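Side-chain contact in cytochrome C2 (Rhodospirillum rubrum, PDB 3C2C), which probably carries electrons between membrane redox complexes of a photosynthetic bacterium, using a covalently attached c-type heme that is in the oxidized state here: residues 41-45 / 46-50. Numbering follows the deposited sequence.
Sequences AHKDN and YAYSE. Unlike the reference sequence in segment 41-45: N45 (reference Asp). With HEM (protoporphyrin IX containing Fe), chain B.
The phenol ring of Y48 lies between A41 and Y46, and the tight part of this local contact lies at its two faces. CA of A41 sits over one face in a CH-pi contact, 3.6 Å from the ring centroid and 16° off the normal, with A41 CB alongside at 3.8 Å from Y48 CD2. CD2 of Y46 stands 3.5 Å above the centre of the opposite face. With CG anti to its own carbonyl carbon (chi1 -77°), the Y48 side chain reaches back across the loop, and its OH accepts a bond from K43 N (3.1 Å, 159°). The same hydroxyl donates, in a weak bond, to heme propionate oxygen O2A, whose modelled place is uncertain. The other oxygen of that carboxylate, O1A, takes the N-H of A41 at 2.9 Å, while the second propionate is held by S49, whose OG lies 2.6 Å from heme O2D and whose backbone N bonds to O1D. A phenylalanine in place of Y48 would probably keep much of the ring packing but leave K43 N without its acceptor and the propionate with one donor fewer. The far end of the loop is looser: K43 to Y46 form a type I beta turn, closed by Y46 N to K43 O at 3.1 Å, and a water bridges K43 O and Y46 O. D44, N45 and A47 are exposed there. Y46, with CG anti to its backbone N, swings its ring over the face of Y48 and carries its OH to the carbonyl of V28, and K43 NZ bonds to H42 NE2 and to the carbonyls of N31 and F33. The whole unit is an irregular loop at the propionate edge of the cytochrome c heme pocket, leading directly into helix 50-57.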
loop_
_atom_site.group_PDB
_atom_site.type_symbol
_atom_site.label_atom_id
_atom_site.label_comp_id
_atom_site.label_asym_id
_atom_site.label_seq_id
_atom_site.Cartn_x
_atom_site.Cartn_y
_atom_site.Cartn_z
ATOM N N ALA A 41 -7.893 -0.099 -3.367
ATOM C CA ALA A 41 -8.849 -1.254 -3.282
ATOM C C ALA A 41 -8.668 -2.252 -4.488
ATOM O O ALA A 41 -9.656 -2.579 -5.187
ATOM C CB ALA A 41 -10.225 -0.708 -3.064
ATOM N N HIS A 42 -7.388 -2.568 -4.826
ATOM C CA HIS A 42 -7.150 -3.196 -6.117
ATOM C C HIS A 42 -7.472 -4.701 -6.107
ATOM O O HIS A 42 -7.609 -5.223 -7.247
ATOM C CB HIS A 42 -5.730 -2.917 -6.561
ATOM C CG HIS A 42 -4.760 -3.773 -5.770
ATOM N ND1 HIS A 42 -4.618 -3.563 -4.335
ATOM C CD2 HIS A 42 -3.945 -4.816 -6.024
ATOM C CE1 HIS A 42 -3.632 -4.483 -3.949
ATOM N NE2 HIS A 42 -3.241 -5.232 -4.990
ATOM N N LYS A 43 -7.589 -5.345 -4.968
ATOM C CA LYS A 43 -7.819 -6.836 -5.005
ATOM C C LYS A 43 -9.312 -7.045 -4.834
ATOM O O LYS A 43 -9.903 -6.931 -3.757
ATOM C CB LYS A 43 -6.993 -7.593 -3.879
ATOM C CG LYS A 43 -5.534 -7.908 -4.167
ATOM C CD LYS A 43 -5.266 -8.304 -5.643
ATOM C CE LYS A 43 -3.938 -8.992 -5.849
ATOM N NZ LYS A 43 -2.719 -8.196 -5.681
ATOM N N ASP A 44 -10.022 -7.691 -5.777
ATOM C CA ASP A 44 -11.499 -7.940 -5.803
ATOM C C ASP A 44 -11.957 -8.953 -4.683
ATOM O O ASP A 44 -13.172 -9.077 -4.568
ATOM C CB ASP A 44 -12.067 -8.363 -7.136
ATOM C CG ASP A 44 -11.909 -7.430 -8.272
ATOM O OD1 ASP A 44 -11.961 -7.348 -9.471
ATOM O OD2 ASP A 44 -11.972 -6.314 -7.728
ATOM N N ASN A 45 -10.931 -9.836 -4.269
ATOM C CA ASN A 45 -11.351 -10.800 -3.283
ATOM C C ASN A 45 -11.047 -10.315 -1.859
ATOM O O ASN A 45 -11.179 -11.128 -0.935
ATOM C CB ASN A 45 -10.700 -12.136 -3.665
ATOM C CG ASN A 45 -9.210 -12.247 -3.581
ATOM O OD1 ASN A 45 -8.731 -13.383 -3.238
ATOM N ND2 ASN A 45 -8.475 -11.165 -3.487
ATOM N N TYR A 46 -10.701 -9.053 -1.662
ATOM C CA TYR A 46 -10.414 -8.676 -0.208
ATOM C C TYR A 46 -11.461 -7.768 0.261
ATOM O O TYR A 46 -11.977 -7.005 -0.609
ATOM C CB TYR A 46 -9.025 -8.000 -0.351
ATOM C CG TYR A 46 -8.615 -7.579 1.044
ATOM C CD1 TYR A 46 -7.919 -8.533 1.862
ATOM C CD2 TYR A 46 -8.872 -6.356 1.608
ATOM C CE1 TYR A 46 -7.600 -8.247 3.176
ATOM C CE2 TYR A 46 -8.456 -6.075 2.878
ATOM C CZ TYR A 46 -7.842 -6.912 3.750
ATOM O OH TYR A 46 -7.481 -6.688 5.053
ATOM N N ALA A 47 -11.985 -7.829 1.460
ATOM C CA ALA A 47 -12.956 -6.831 1.942
ATOM C C ALA A 47 -12.291 -5.623 2.482
ATOM O O ALA A 47 -11.864 -5.658 3.745
ATOM C CB ALA A 47 -13.674 -7.449 3.190
ATOM N N TYR A 48 -12.096 -4.596 1.761
ATOM C CA TYR A 48 -11.401 -3.350 2.268
ATOM C C TYR A 48 -12.264 -2.440 3.128
ATOM O O TYR A 48 -13.536 -2.504 2.931
ATOM C CB TYR A 48 -11.065 -2.536 1.062
ATOM C CG TYR A 48 -9.878 -2.994 0.242
ATOM C CD1 TYR A 48 -8.560 -2.698 0.657
ATOM C CD2 TYR A 48 -10.198 -3.792 -0.838
ATOM C CE1 TYR A 48 -7.566 -3.273 -0.160
ATOM C CE2 TYR A 48 -9.153 -4.331 -1.667
ATOM C CZ TYR A 48 -7.842 -4.011 -1.304
ATOM O OH TYR A 48 -6.837 -4.367 -2.175
ATOM N N SER A 49 -11.680 -1.697 3.994
ATOM C CA SER A 49 -12.411 -0.578 4.728
ATOM C C SER A 49 -13.104 0.349 3.591
ATOM O O SER A 49 -12.596 0.421 2.440
ATOM C CB SER A 49 -11.464 0.347 5.483
ATOM O OG SER A 49 -10.983 -0.479 6.549
ATOM N N GLU A 50 -14.268 0.920 3.877
ATOM C CA GLU A 50 -15.029 1.695 2.893
ATOM C C GLU A 50 -14.184 2.789 2.347
ATOM O O GLU A 50 -14.269 3.031 1.160
ATOM C CB GLU A 50 -16.196 2.319 3.627
ATOM C CG GLU A 50 -17.148 2.662 2.498
ATOM C CD GLU A 50 -18.517 3.413 2.635
ATOM O OE1 GLU A 50 -19.163 3.343 1.453
ATOM O OE2 GLU A 50 -18.728 3.679 3.835
HETATM C CHA HEM B . -3.444 -2.414 2.759
HETATM C CHB HEM B . 1.312 -1.743 1.672
HETATM C CHC HEM B . 2.475 -3.427 6.143
HETATM C CHD HEM B . -2.134 -4.499 7.017
HETATM C C1A HEM B . -2.214 -2.033 2.185
HETATM C C2A HEM B . -2.113 -1.336 0.920
HETATM C C3A HEM B . -0.836 -1.262 0.571
HETATM C C4A HEM B . -0.033 -1.695 1.723
HETATM C CMA HEM B . -0.250 -0.500 -0.698
HETATM C CAA HEM B . -3.384 -0.930 0.040
HETATM C CBA HEM B . -3.706 -1.843 -1.199
HETATM C CGA HEM B . -4.957 -1.475 -1.912
HETATM O O1A HEM B . -5.438 -0.256 -1.831
HETATM O O2A HEM B . -5.357 -2.330 -2.718
HETATM C C1B HEM B . 1.996 -2.325 2.793
HETATM C C2B HEM B . 3.415 -2.253 2.915
HETATM C C3B HEM B . 3.659 -2.689 4.171
HETATM C C4B HEM B . 2.484 -2.895 4.900
HETATM C CMB HEM B . 4.400 -1.965 1.725
HETATM C CAB HEM B . 5.085 -2.699 4.915
HETATM C CBB HEM B . 6.032 -1.637 4.619
HETATM C C1C HEM B . 1.339 -3.808 6.721
HETATM C C2C HEM B . 1.259 -4.572 8.076
HETATM C C3C HEM B . -0.030 -4.701 8.348
HETATM C C4C HEM B . -0.768 -4.428 7.106
HETATM C CMC HEM B . 2.512 -4.572 8.942
HETATM C CAC HEM B . -0.698 -5.312 9.608
HETATM C CBC HEM B . -0.292 -5.096 10.893
HETATM C C1D HEM B . -2.883 -3.981 5.980
HETATM C C2D HEM B . -4.303 -3.986 5.891
HETATM C C3D HEM B . -4.662 -3.429 4.719
HETATM C C4D HEM B . -3.504 -2.955 4.061
HETATM C CMD HEM B . -5.144 -4.643 7.057
HETATM C CAD HEM B . -6.120 -3.146 4.215
HETATM C CBD HEM B . -6.594 -1.944 5.023
HETATM C CGD HEM B . -8.089 -1.731 5.099
HETATM O O1D HEM B . -8.842 -2.124 4.167
HETATM O O2D HEM B . -8.528 -0.993 6.088
HETATM N NA HEM B . -0.952 -2.233 2.600
HETATM N NB HEM B . 1.435 -2.622 4.065
HETATM N NC HEM B . 0.074 -3.756 6.231
HETATM N ND HEM B . -2.355 -3.304 4.868
HETATM FE FE HEM B . -0.466 -3.006 4.436
HETATM O O HOH W 1 -12.719 -5.561 -3.122
#